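Local structure of ORF59 (3HSL) at residues 111-116 with 129-134; 95-100 with 142-147; 39-44 with 85-90; 33-38 with 53-58; 9-14 with 77-82. The protein acts as the accessory subunit of the viral DNA polymerase in lytic replication, raising its processivity, probably by sliding along DNA and keeping the enzyme on its template. All coordinates share one frame; numbering follows the deposited sequence.

How the interactions relate
Interactions 1, 2 and 5 share the antiparallel sheet at the amino-terminal side of the chain: interaction 1 pairs two of its inner strands, interaction 2 packs a loop against strand 143-149, the last of the sheet within this chain, and interaction 5 sits where strand 12-16 begins. Interactions 3 and 4 meet along neighbouring strands 39-43 and 49-56. The strand pairs of interactions 1 and 3 are ladders of backbone bonds, and they meet where Phe-115 packs on Val-42, Phe-86 and Phe-88. Interaction 2 is fully buried yet has no hydrogen bond between its segments, relying on stacked rings. Interaction 4, partly buried, adds one hydroxyl-to-carbonyl bond to close packing at a turn, whereas interaction 5 lies at the surface and its bond is weak.

Interaction 1 (111-116 with 129-134); sequences AGIAFY and QFVRTT
Gly-112 with Thr-134, Ala-114 with Arg-132 and Tyr-116 with Phe-130 are antiparallel hydrogen-bonded pairs, each giving and taking one N-H...O bond, six in all. Ala-114 N, for example, donates to Arg-132 O at 2.7 Å. In the non-hydrogen-bonded pairs between them, CA hydrogens turn to the same carbonyls: Ile-113 CA lies 3.1 Å from Arg-132 O.

The aliphatic contacts gather on the face of Ile-113, Phe-115, Val-131 and Thr-133. Here Val-131 CG1 is shared, 3.6 Å from Ile-113 CG2 and 3.7 Å from Phe-115 CE1. The Phe-115 ring goes on to stack with Phe-86, joining this antiparallel sheet to strand 83-89.

Aromatic packing dominates the other face. With chi1 at 63°, Tyr-116 swings its ring across the partner strand and lays one face over Phe-130 CB, a CH-pi contact 3.8 Å from CB to the ring centroid. The two rings are nearly parallel, 17° apart, but slid so far that they barely overlap. Arg-132 CG comes to the Tyr-116 ring edge, 3.9 Å from CE2, while the edge of its guanidinium lies against Ala-114 CB. Phe-130 also packs on Leu-141 of the second subunit.

Alternate residues thus satisfy each other's backbone, those between bond to neighbouring strands, and the side chains divide between a buried, largely apolar face and a partly exposed one where aromatic surface mixes with charge.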
# COMPACT_ATOMS: atom_id res chain seq x y z
N ALA A 111 18.07 -9.07 -5.42
CA ALA A 111 16.98 -9.89 -4.89
C ALA A 111 17.19 -11.38 -5.17
O ALA A 111 17.80 -11.75 -6.17
CB ALA A 111 15.64 -9.45 -5.48
N GLY A 112 16.67 -12.22 -4.28
CA GLY A 112 16.81 -13.67 -4.41
C GLY A 112 15.63 -14.38 -3.78
O GLY A 112 14.99 -13.84 -2.87
N ILE A 113 15.34 -15.58 -4.26
CA ILE A 113 14.21 -16.35 -3.73
C ILE A 113 14.72 -17.74 -3.45
O ILE A 113 15.33 -18.39 -4.31
CB ILE A 113 13.03 -16.45 -4.72
CG1 ILE A 113 12.71 -15.10 -5.37
CG2 ILE A 113 11.79 -16.98 -4.01
CD1 ILE A 113 11.60 -15.22 -6.37
N ALA A 114 14.48 -18.22 -2.24
CA ALA A 114 14.95 -19.53 -1.86
C ALA A 114 13.78 -20.39 -1.47
O ALA A 114 12.75 -19.86 -1.05
CB ALA A 114 15.91 -19.41 -0.73
N PHE A 115 13.93 -21.70 -1.60
CA PHE A 115 12.89 -22.66 -1.25
C PHE A 115 13.53 -23.73 -0.40
O PHE A 115 14.69 -24.11 -0.64
CB PHE A 115 12.27 -23.27 -2.51
CG PHE A 115 11.74 -22.24 -3.47
CD1 PHE A 115 10.49 -21.67 -3.28
CD2 PHE A 115 12.50 -21.83 -4.57
CE1 PHE A 115 10.00 -20.73 -4.16
CE2 PHE A 115 12.00 -20.86 -5.46
CZ PHE A 115 10.75 -20.32 -5.25
N TYR A 116 12.80 -24.21 0.59
CA TYR A 116 13.32 -25.23 1.49
C TYR A 116 12.26 -25.89 2.34
O TYR A 116 11.17 -25.35 2.52
CB TYR A 116 14.40 -24.63 2.39
CG TYR A 116 13.94 -23.54 3.31
CD1 TYR A 116 13.48 -23.86 4.60
CD2 TYR A 116 13.95 -22.21 2.92
CE1 TYR A 116 13.05 -22.86 5.47
CE2 TYR A 116 13.52 -21.20 3.78
CZ TYR A 116 13.07 -21.54 5.06
OH TYR A 116 12.64 -20.55 5.92
N GLN A 129 7.83 -26.65 1.25
CA GLN A 129 6.78 -25.81 1.84
C GLN A 129 7.13 -24.33 2.15
O GLN A 129 6.21 -23.53 2.30
CB GLN A 129 6.12 -26.51 3.06
CG GLN A 129 7.00 -26.65 4.29
CD GLN A 129 6.30 -27.39 5.44
OE1 GLN A 129 6.56 -27.12 6.62
NE2 GLN A 129 5.42 -28.33 5.10
N PHE A 130 8.41 -23.97 2.24
CA PHE A 130 8.80 -22.58 2.55
C PHE A 130 9.48 -21.73 1.45
O PHE A 130 10.26 -22.26 0.64
CB PHE A 130 9.70 -22.51 3.79
CG PHE A 130 9.02 -22.92 5.05
CD1 PHE A 130 8.23 -22.02 5.75
CD2 PHE A 130 9.18 -24.21 5.55
CE1 PHE A 130 7.60 -22.40 6.93
CE2 PHE A 130 8.55 -24.60 6.73
CZ PHE A 130 7.76 -23.69 7.42
N VAL A 131 9.18 -20.43 1.44
CA VAL A 131 9.77 -19.49 0.49
C VAL A 131 10.43 -18.32 1.20
O VAL A 131 9.82 -17.72 2.08
CB VAL A 131 8.73 -18.75 -0.36
CG1 VAL A 131 9.38 -18.18 -1.58
CG2 VAL A 131 7.66 -19.64 -0.82
N ARG A 132 11.67 -18.00 0.83
CA ARG A 132 12.34 -16.81 1.36
C ARG A 132 12.70 -15.89 0.22
O ARG A 132 13.30 -16.32 -0.78
CB ARG A 132 13.66 -17.02 2.07
CG ARG A 132 13.70 -17.29 3.54
CD ARG A 132 15.13 -16.88 3.93
NE ARG A 132 16.09 -17.47 2.98
CZ ARG A 132 17.40 -17.21 2.94
NH1 ARG A 132 17.94 -16.36 3.79
NH2 ARG A 132 18.17 -17.80 2.03
N THR A 133 12.35 -14.63 0.37
CA THR A 133 12.68 -13.64 -0.63
C THR A 133 13.50 -12.64 0.13
O THR A 133 13.10 -12.15 1.20
CB THR A 133 11.44 -13.01 -1.27
OG1 THR A 133 10.67 -14.02 -1.94
CG2 THR A 133 11.83 -11.94 -2.28
N THR A 134 14.65 -12.32 -0.43
CA THR A 134 15.53 -11.37 0.16
C THR A 134 15.61 -10.23 -0.79
O THR A 134 15.93 -10.44 -1.96
CB THR A 134 16.92 -11.98 0.35
OG1 THR A 134 16.82 -13.00 1.35
CG2 THR A 134 17.92 -10.92 0.83

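Interaction 2 (95-100 with 142-147); sequences SGFTHT and TSTVHK
His-146 and Phe-97 form an offset stack, the centre of an aromatic cluster completed by His-99, on the edge strand 143-149 that continues its sheet into the second subunit as an antiparallel ladder. Both residues hold CG anti to the backbone N, chi1 -174° for His-146 and -169° for Phe-97, and the two side chains reach in from opposing backbones and overlap with ring planes 14° apart.

His-146 can be followed outward. CB sits squarely over the Phe-97 ring, 3.6 Å from its centroid. CG comes next and lies above the same face, 3.5 Å from Phe-97 CD2. There the ring branches. On one side CD2 keeps to Phe-97 CD2 and reaches the third ring, 4.1 Å from His-99 CE1; these two imidazoles meet obliquely. On the other side ND1 passes Phe-97 CB at 3.7 Å, and that methylene in turn rests over the imidazole face. ND1 spends its polarity across the interface, on the hydroxyl of Thr-144 of the second subunit, and NE2 is bonded to Ser-92 OG, so hydroxyls grip both ring nitrogens and fix the ring's rotation.

Around the stack, Thr-144 CG2 touches Phe-97 CE1 at 3.8 Å. Phe-97 CE2 stands over the centre of the His-99 ring, whose ND1 is hydrogen-bonded to Asn-90 O; Phe-88 meets that ring edge-to-face. At the edge of the His-146 imidazole, near its plane, Ser-95 OG lies 3.2 Å from CE1.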
# COMPACT_ATOMS: atom_id res chain seq x y z
N SER A 95 0.05 -10.06 5.81
CA SER A 95 1.20 -9.26 5.41
C SER A 95 1.02 -8.01 4.59
O SER A 95 -0.02 -7.72 3.99
CB SER A 95 2.31 -10.09 4.70
OG SER A 95 3.05 -10.88 5.60
N GLY A 96 2.12 -7.30 4.62
CA GLY A 96 2.37 -6.08 3.93
C GLY A 96 3.68 -6.48 3.27
O GLY A 96 4.78 -5.95 3.59
N PHE A 97 3.54 -7.43 2.35
CA PHE A 97 4.63 -7.91 1.53
C PHE A 97 4.05 -8.48 0.25
O PHE A 97 3.28 -9.44 0.26
CB PHE A 97 5.59 -8.88 2.21
CG PHE A 97 6.83 -9.12 1.38
CD1 PHE A 97 7.93 -8.28 1.51
CD2 PHE A 97 6.89 -10.17 0.47
CE1 PHE A 97 9.09 -8.49 0.74
CE2 PHE A 97 8.03 -10.39 -0.29
CZ PHE A 97 9.13 -9.55 -0.16
N THR A 98 4.44 -7.87 -0.87
CA THR A 98 3.98 -8.29 -2.17
C THR A 98 5.24 -8.60 -2.97
O THR A 98 5.98 -7.70 -3.39
CB THR A 98 3.10 -7.21 -2.79
OG1 THR A 98 1.96 -7.01 -1.95
CG2 THR A 98 2.63 -7.59 -4.15
N HIS A 99 5.48 -9.88 -3.17
CA HIS A 99 6.68 -10.28 -3.89
C HIS A 99 6.99 -9.41 -5.12
O HIS A 99 8.02 -8.72 -5.14
CB HIS A 99 6.66 -11.76 -4.22
CG HIS A 99 6.77 -12.64 -3.02
ND1 HIS A 99 5.70 -12.93 -2.20
CD2 HIS A 99 7.83 -13.31 -2.50
CE1 HIS A 99 6.09 -13.74 -1.23
NE2 HIS A 99 7.38 -13.98 -1.38
N THR A 100 6.10 -9.43 -6.12
CA THR A 100 6.33 -8.68 -7.34
C THR A 100 6.50 -7.18 -7.10
O THR A 100 7.22 -6.50 -7.85
CB THR A 100 5.21 -8.90 -8.39
OG1 THR A 100 3.95 -8.42 -7.88
CG2 THR A 100 5.11 -10.39 -8.80
N THR A 142 19.59 -1.02 3.53
CA THR A 142 18.26 -1.51 3.88
C THR A 142 17.93 -2.85 3.17
O THR A 142 18.18 -3.01 1.97
CB THR A 142 17.19 -0.45 3.49
OG1 THR A 142 17.45 0.78 4.19
CG2 THR A 142 15.77 -0.92 3.80
N SER A 143 17.37 -3.79 3.93
CA SER A 143 16.97 -5.07 3.37
C SER A 143 15.68 -5.57 4.03
O SER A 143 15.26 -5.06 5.08
CB SER A 143 18.07 -6.14 3.47
OG SER A 143 18.30 -6.58 4.81
N THR A 144 15.07 -6.57 3.40
CA THR A 144 13.86 -7.22 3.91
C THR A 144 13.99 -8.71 3.65
O THR A 144 14.41 -9.13 2.56
CB THR A 144 12.59 -6.74 3.18
OG1 THR A 144 12.36 -5.33 3.44
CG2 THR A 144 11.38 -7.54 3.65
N VAL A 145 13.64 -9.54 4.63
CA VAL A 145 13.67 -11.00 4.44
C VAL A 145 12.30 -11.55 4.84
O VAL A 145 11.97 -11.63 6.03
CB VAL A 145 14.82 -11.70 5.18
CG1 VAL A 145 14.69 -13.21 5.04
CG2 VAL A 145 16.17 -11.22 4.65
N HIS A 146 11.52 -11.91 3.82
CA HIS A 146 10.17 -12.42 4.03
C HIS A 146 10.09 -13.92 3.81
O HIS A 146 10.43 -14.41 2.73
CB HIS A 146 9.20 -11.70 3.09
CG HIS A 146 7.77 -12.05 3.32
ND1 HIS A 146 7.05 -11.54 4.38
CD2 HIS A 146 6.92 -12.86 2.65
CE1 HIS A 146 5.81 -12.01 4.34
NE2 HIS A 146 5.71 -12.81 3.30
N LYS A 147 9.65 -14.64 4.84
CA LYS A 147 9.47 -16.08 4.78
C LYS A 147 8.00 -16.36 4.69
O LYS A 147 7.19 -15.66 5.31
CB LYS A 147 10.04 -16.79 6.01
CG LYS A 147 11.54 -16.61 6.16
CD LYS A 147 12.15 -17.35 7.33
CE LYS A 147 13.66 -17.06 7.39
NZ LYS A 147 14.34 -17.86 8.45

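Interaction 3 (39-44 with 85-90); sequences VVQVHG and SFSFRN
Ser-85 opens the pairing opposite His-43, a non-hydrogen-bonded pair in which Ser-85 CA rests 3.4 Å from Val-42 O. The His-43 ring turns elsewhere, to a hydrogen bond between its NE2 and Ser-52 OG. Phe-86 then forms a hydrogen-bonded pair with Val-42: its N donates to Val-42 O at 2.8 Å, and its O accepts from Val-42 N.

Ser-87 faces Gln-41. Its hydroxyl, anti to the backbone N (chi1 -177°), touches Val-39 CG1 and also nears the end of the Gln-41 side chain, 3.5 Å from OG to NE2; its hydrogen bond, however, goes to Gln-152 O. Gln-41 CG passes the same OG, and the chain extended beyond it carries NE2 on.

The pairing is an antiparallel ladder, 161° between the short segments 85-89 and 39-43, and strand 39-43 pairs on its other side with 49-56. It belongs to the herpesviral accessory-factor domain, whose family is grouped with the DNA-sliding processivity factors. Val-40, Val-42, Phe-86 and Phe-88 share one face, which strand 108-116 and helix 99-103 cover.

Phe-88 exchanges two backbone bonds with Val-40. A chi1 of 52° brings its ring back over the neighbouring strand, where Val-40 O stands 3.6 Å above one face, toward the rim, and Val-40 CB meets CE1 at 3.6 Å. The side chains of Arg-89 and Val-39 diverge, and the guanidinium leaves for a salt bridge with Asp-151. Asn-90 departs from the ladder, its backbone bonding to Gly-38.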
# COMPACT_ATOMS: atom_id res chain seq x y z
N VAL A 39 -0.76 -15.13 -7.58
CA VAL A 39 0.14 -16.21 -7.23
C VAL A 39 1.43 -16.02 -7.99
O VAL A 39 1.40 -15.73 -9.18
CB VAL A 39 -0.48 -17.55 -7.65
CG1 VAL A 39 0.49 -18.69 -7.46
CG2 VAL A 39 -1.76 -17.81 -6.85
N VAL A 40 2.57 -16.17 -7.31
CA VAL A 40 3.86 -16.06 -7.96
C VAL A 40 4.38 -17.49 -8.16
O VAL A 40 4.20 -18.35 -7.27
CB VAL A 40 4.90 -15.29 -7.11
CG1 VAL A 40 6.24 -15.19 -7.87
CG2 VAL A 40 4.41 -13.90 -6.79
N GLN A 41 5.01 -17.73 -9.31
CA GLN A 41 5.54 -19.05 -9.61
C GLN A 41 6.95 -19.03 -10.17
O GLN A 41 7.34 -18.10 -10.90
CB GLN A 41 4.68 -19.73 -10.67
CG GLN A 41 3.24 -19.96 -10.29
CD GLN A 41 2.42 -20.53 -11.42
OE1 GLN A 41 2.61 -20.19 -12.59
NE2 GLN A 41 1.48 -21.42 -11.07
N VAL A 42 7.69 -20.08 -9.80
CA VAL A 42 9.04 -20.33 -10.27
C VAL A 42 8.96 -21.74 -10.84
O VAL A 42 8.79 -22.70 -10.09
CB VAL A 42 10.08 -20.20 -9.16
CG1 VAL A 42 11.44 -20.69 -9.66
CG2 VAL A 42 10.17 -18.73 -8.71
N HIS A 43 9.09 -21.85 -12.15
CA HIS A 43 8.92 -23.14 -12.81
C HIS A 43 9.70 -23.29 -14.11
O HIS A 43 10.16 -22.30 -14.69
CB HIS A 43 7.46 -23.20 -13.19
CG HIS A 43 7.05 -22.04 -14.03
ND1 HIS A 43 6.99 -22.10 -15.40
CD2 HIS A 43 6.70 -20.77 -13.69
CE1 HIS A 43 6.61 -20.93 -15.88
NE2 HIS A 43 6.43 -20.10 -14.86
N GLY A 44 9.84 -24.53 -14.56
CA GLY A 44 10.56 -24.83 -15.79
C GLY A 44 11.83 -25.57 -15.44
O GLY A 44 11.91 -26.22 -14.39
N SER A 85 8.85 -26.45 -9.93
CA SER A 85 7.52 -25.85 -9.85
C SER A 85 7.13 -25.40 -8.44
O SER A 85 6.67 -26.20 -7.63
CB SER A 85 6.46 -26.82 -10.41
OG SER A 85 5.19 -26.19 -10.47
N PHE A 86 7.32 -24.12 -8.15
CA PHE A 86 6.98 -23.56 -6.84
C PHE A 86 5.93 -22.49 -7.03
O PHE A 86 6.13 -21.53 -7.77
CB PHE A 86 8.22 -23.02 -6.14
CG PHE A 86 9.27 -24.07 -5.90
CD1 PHE A 86 9.11 -25.00 -4.87
CD2 PHE A 86 10.40 -24.13 -6.70
CE1 PHE A 86 10.07 -25.99 -4.63
CE2 PHE A 86 11.38 -25.12 -6.47
CZ PHE A 86 11.21 -26.05 -5.43
N SER A 87 4.79 -22.67 -6.36
CA SER A 87 3.65 -21.77 -6.51
C SER A 87 3.07 -21.23 -5.18
O SER A 87 2.46 -21.97 -4.41
CB SER A 87 2.60 -22.54 -7.30
OG SER A 87 1.47 -21.75 -7.57
N PHE A 88 3.27 -19.93 -4.94
CA PHE A 88 2.83 -19.25 -3.70
C PHE A 88 2.12 -17.93 -3.98
O PHE A 88 2.17 -17.41 -5.10
CB PHE A 88 4.04 -19.01 -2.81
CG PHE A 88 5.16 -18.33 -3.50
CD1 PHE A 88 5.34 -16.96 -3.39
CD2 PHE A 88 6.05 -19.07 -4.30
CE1 PHE A 88 6.41 -16.31 -4.05
CE2 PHE A 88 7.11 -18.44 -4.96
CZ PHE A 88 7.29 -17.06 -4.84
N ARG A 89 1.45 -17.38 -2.97
CA ARG A 89 0.71 -16.14 -3.18
C ARG A 89 1.66 -14.96 -3.09
O ARG A 89 2.54 -15.00 -2.22
CB ARG A 89 -0.46 -16.07 -2.19
CG ARG A 89 -0.06 -16.31 -0.76
CD ARG A 89 -1.22 -16.35 0.24
NE ARG A 89 -2.14 -17.47 0.04
CZ ARG A 89 -3.07 -17.88 0.93
NH1 ARG A 89 -3.21 -17.25 2.10
NH2 ARG A 89 -3.86 -18.91 0.66
N ASN A 90 1.55 -13.93 -3.95
CA ASN A 90 2.53 -12.83 -3.73
C ASN A 90 2.27 -11.97 -2.53
O ASN A 90 3.18 -11.32 -2.04
CB ASN A 90 3.09 -12.03 -4.95
CG ASN A 90 2.05 -11.28 -5.68
OD1 ASN A 90 0.89 -11.64 -5.62
ND2 ASN A 90 2.44 -10.23 -6.40

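Interaction 4 (33-38 with 53-58); sequences SATKTG and VLSSVG
Ser-55 and Ala-34 make the one direct hydrogen bond here: Ser-55 OG donates to Ala-34 O at 2.7 Å. A chi1 of 69° places OG between the backbone N and the carbonyl carbon and aims it at the helix. It does not arrive on a lone pair; the donor stands above the carbonyl plane, 56° out of it. Ser-55 CB rests 3.6 Å from Gly-38 CA.

Thr-35 uses its two branches differently. With chi1 at 56° its OG1 turns back into the helix, where it is bonded to Ile-31 O. That rotation sends CG2 to the strand, 3.8 Å from Val-53 CG1, which also touches Thr-35 CB. Val-53 presents this methyl because CG1 lies anti to its backbone N, and the two side chains cross at about a right angle. Leu-63, on the adjoining strand 61-67, packs on both Thr-35 and Ser-55.

What joins these pieces is a helix-to-strand connection. After helix 18-35 the chain makes a type I turn from Thr-35 to Gly-38, closed by Gly-38 N bonding to Thr-35 O, before strand 39-43 begins beside strand 49-56. Lacking a side chain, Gly-38 lets its CA come up against Leu-54 O, 3.0 Å away. Farther out, a water gives a bond to Thr-37 O and accepts a weak one from Ser-56 N.

The Ser-55 hydroxyl thus gives the Ala-34 carbonyl a donor from the strand, a neutral hydrogen bond between helix and sheet, with the apolar packing of Thr-35 on Val-53 beside it.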
# COMPACT_ATOMS: atom_id res chain seq x y z
N SER A 33 -2.63 -4.05 -9.75
CA SER A 33 -3.80 -4.19 -8.88
C SER A 33 -4.44 -5.55 -9.13
O SER A 33 -4.92 -6.20 -8.20
CB SER A 33 -4.81 -3.06 -9.07
OG SER A 33 -5.41 -3.16 -10.34
N ALA A 34 -4.43 -5.98 -10.40
CA ALA A 34 -4.96 -7.29 -10.76
C ALA A 34 -4.14 -8.43 -10.18
O ALA A 34 -4.68 -9.48 -9.86
CB ALA A 34 -5.03 -7.44 -12.26
N THR A 35 -2.83 -8.24 -10.03
CA THR A 35 -1.98 -9.29 -9.51
C THR A 35 -1.66 -9.20 -8.01
O THR A 35 -1.01 -10.11 -7.45
CB THR A 35 -0.66 -9.37 -10.29
OG1 THR A 35 -0.03 -8.09 -10.24
CG2 THR A 35 -0.89 -9.76 -11.75
N LYS A 36 -2.09 -8.13 -7.34
CA LYS A 36 -1.77 -8.00 -5.93
C LYS A 36 -2.14 -9.28 -5.16
O LYS A 36 -1.36 -9.78 -4.36
CB LYS A 36 -2.45 -6.77 -5.34
CG LYS A 36 -1.98 -6.42 -3.95
CD LYS A 36 -2.68 -5.20 -3.42
CE LYS A 36 -2.23 -4.85 -2.00
NZ LYS A 36 -2.98 -3.65 -1.52
N THR A 37 -3.34 -9.79 -5.42
CA THR A 37 -3.92 -11.00 -4.84
C THR A 37 -3.55 -12.26 -5.60
O THR A 37 -4.14 -13.33 -5.39
CB THR A 37 -5.43 -10.90 -4.96
OG1 THR A 37 -5.88 -9.91 -4.04
CG2 THR A 37 -6.11 -12.24 -4.61
N GLY A 38 -2.58 -12.15 -6.50
CA GLY A 38 -2.19 -13.27 -7.31
C GLY A 38 -1.29 -14.29 -6.70
O GLY A 38 -1.07 -14.32 -5.47
N VAL A 53 3.58 -14.56 -12.79
CA VAL A 53 2.54 -14.16 -11.86
C VAL A 53 1.19 -14.42 -12.48
O VAL A 53 0.97 -14.09 -13.66
CB VAL A 53 2.53 -12.65 -11.63
CG1 VAL A 53 1.63 -12.34 -10.43
CG2 VAL A 53 3.91 -12.12 -11.38
N LEU A 54 0.30 -15.01 -11.72
CA LEU A 54 -1.07 -15.30 -12.16
C LEU A 54 -2.10 -14.68 -11.19
O LEU A 54 -1.76 -14.32 -10.07
CB LEU A 54 -1.28 -16.82 -12.32
CG LEU A 54 -0.64 -17.62 -13.49
CD1 LEU A 54 0.87 -17.38 -13.76
CD2 LEU A 54 -0.93 -19.14 -13.36
N SER A 55 -3.35 -14.55 -11.61
CA SER A 55 -4.40 -14.02 -10.76
C SER A 55 -5.68 -14.04 -11.55
O SER A 55 -5.67 -13.87 -12.77
CB SER A 55 -4.13 -12.59 -10.28
OG SER A 55 -4.21 -11.66 -11.35
N SER A 56 -6.80 -14.24 -10.86
CA SER A 56 -8.09 -14.24 -11.52
C SER A 56 -8.39 -12.82 -12.00
O SER A 56 -7.78 -11.87 -11.53
CB SER A 56 -9.16 -14.72 -10.55
OG SER A 56 -9.11 -13.90 -9.42
N VAL A 57 -9.32 -12.69 -12.93
CA VAL A 57 -9.67 -11.39 -13.47
C VAL A 57 -11.17 -11.42 -13.69
O VAL A 57 -11.66 -12.07 -14.62
CB VAL A 57 -8.93 -11.11 -14.81
CG1 VAL A 57 -9.29 -9.78 -15.34
CG2 VAL A 57 -7.46 -11.13 -14.60
N GLY A 58 -11.89 -10.70 -12.84
CA GLY A 58 -13.34 -10.68 -12.94
C GLY A 58 -13.86 -12.05 -12.55
O GLY A 58 -13.17 -12.81 -11.87
O HOH W 1 -6.42 -14.52 -7.41

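Interaction 5 (9-14 with 77-82); sequences DFHYGV and HTEGSG
This is a surface contact between the N-terminal end of the modelled chain, where His-11 and Tyr-12 lead into strand 12-16, and the loop around His-77 to Glu-79 that connects strands 71-73 and 83-89. Its one hydrogen bond is weak: Thr-78 N to His-11 O, 3.3 Å and bent to 135°. The same carbonyl lies 3.4 Å from His-77 CB.

Another part is aromatic. Tyr-12 and His-77 run side by side, and the tyrosine turns an edge to the imidazole face, a T-shaped pair with centroids 5.3 Å apart and planes at 75°. Tyr-12 CE1 stands over the centre of the imidazole, while CD1 rests 3.7 Å from His-77 CB. The Tyr-12 ring is tethered at its far end, its OH bonded to Ala-46 O. The imidazole has a weak bond of its own, from His-77 ND1 to Glu-79 O.

Around this pair, Thr-78 OG1 packs 3.3 Å from His-11 CB. Glu-79 reaches out with an extended chain and leaves OE2 3.9 Å from His-11 ND1, with the ring and carboxylate planes turned 65° apart. Phe-86 lies close by, touching both Tyr-12 and Glu-79.

At that separation Glu-79 and His-11 are at best a loose pair. A protonated His-11 would probably still feel the carboxylate, but the attraction would be modest, and the joining rests on ring packing, van der Waals contact and one weak bond.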
# COMPACT_ATOMS: atom_id res chain seq x y z
N ASP A 9 16.98 -27.83 5.65
CA ASP A 9 17.55 -28.18 4.32
C ASP A 9 17.07 -27.22 3.21
O ASP A 9 15.91 -27.27 2.78
CB ASP A 9 17.24 -29.65 3.95
N PHE A 10 18.00 -26.36 2.78
CA PHE A 10 17.84 -25.33 1.74
C PHE A 10 17.87 -26.02 0.36
O PHE A 10 18.87 -25.92 -0.36
CB PHE A 10 19.06 -24.41 1.86
CG PHE A 10 18.98 -23.12 1.08
CD1 PHE A 10 18.80 -21.91 1.75
CD2 PHE A 10 19.09 -23.12 -0.32
CE1 PHE A 10 18.73 -20.71 1.04
CE2 PHE A 10 19.02 -21.93 -1.04
CZ PHE A 10 18.84 -20.72 -0.37
N HIS A 11 16.80 -26.71 -0.04
CA HIS A 11 16.86 -27.43 -1.32
C HIS A 11 17.06 -26.67 -2.66
O HIS A 11 17.71 -27.20 -3.56
CB HIS A 11 15.81 -28.58 -1.44
CG HIS A 11 14.39 -28.14 -1.30
ND1 HIS A 11 13.68 -27.54 -2.32
CD2 HIS A 11 13.53 -28.23 -0.25
CE1 HIS A 11 12.46 -27.27 -1.91
NE2 HIS A 11 12.34 -27.68 -0.66
N TYR A 12 16.54 -25.45 -2.79
CA TYR A 12 16.68 -24.72 -4.07
C TYR A 12 16.49 -23.21 -3.96
O TYR A 12 15.50 -22.73 -3.43
CB TYR A 12 15.69 -25.28 -5.10
CG TYR A 12 15.79 -24.72 -6.51
CD1 TYR A 12 16.71 -25.22 -7.41
CD2 TYR A 12 14.95 -23.69 -6.94
CE1 TYR A 12 16.81 -24.72 -8.70
CE2 TYR A 12 15.04 -23.18 -8.23
CZ TYR A 12 15.98 -23.71 -9.11
OH TYR A 12 16.09 -23.22 -10.40
N GLY A 13 17.46 -22.47 -4.49
CA GLY A 13 17.44 -21.02 -4.47
C GLY A 13 17.76 -20.44 -5.82
O GLY A 13 18.35 -21.10 -6.67
N VAL A 14 17.36 -19.19 -6.03
CA VAL A 14 17.59 -18.52 -7.29
C VAL A 14 17.86 -17.03 -7.07
O VAL A 14 17.27 -16.41 -6.18
CB VAL A 14 16.35 -18.73 -8.22
CG1 VAL A 14 15.12 -18.01 -7.66
CG2 VAL A 14 16.64 -18.26 -9.61
N HIS A 77 22.28 -26.94 -5.37
CA HIS A 77 20.87 -27.30 -5.16
C HIS A 77 20.73 -28.82 -5.34
O HIS A 77 21.27 -29.39 -6.30
CB HIS A 77 19.92 -26.52 -6.07
CG HIS A 77 20.19 -26.69 -7.54
ND1 HIS A 77 19.68 -27.75 -8.26
CD2 HIS A 77 20.90 -25.94 -8.41
CE1 HIS A 77 20.08 -27.64 -9.52
NE2 HIS A 77 20.82 -26.55 -9.63
N THR A 78 20.02 -29.46 -4.41
CA THR A 78 19.84 -30.93 -4.42
C THR A 78 19.16 -31.54 -5.66
O THR A 78 19.67 -32.51 -6.22
CB THR A 78 19.17 -31.44 -3.11
OG1 THR A 78 17.96 -30.71 -2.86
CG2 THR A 78 20.11 -31.27 -1.92
N GLU A 79 18.03 -30.97 -6.06
CA GLU A 79 17.25 -31.44 -7.22
C GLU A 79 17.53 -30.69 -8.53
O GLU A 79 17.05 -29.56 -8.73
CB GLU A 79 15.75 -31.40 -6.87
CG GLU A 79 15.22 -30.01 -6.45
CD GLU A 79 13.76 -30.04 -6.02
OE1 GLU A 79 13.21 -31.15 -5.82
OE2 GLU A 79 13.16 -28.95 -5.89
N GLY A 80 18.30 -31.32 -9.43
CA GLY A 80 18.64 -30.70 -10.72
C GLY A 80 18.34 -31.48 -12.00
O GLY A 80 17.74 -32.56 -11.96
N SER A 81 18.78 -30.92 -13.13
CA SER A 81 18.61 -31.48 -14.50
C SER A 81 17.17 -31.59 -15.01
O SER A 81 16.92 -31.41 -16.21
CB SER A 81 19.39 -32.80 -14.72
OG SER A 81 18.90 -33.87 -13.93
N GLY A 82 16.24 -31.89 -14.11
CA GLY A 82 14.83 -32.02 -14.45
C GLY A 82 14.15 -30.69 -14.21
O GLY A 82 14.82 -29.65 -14.16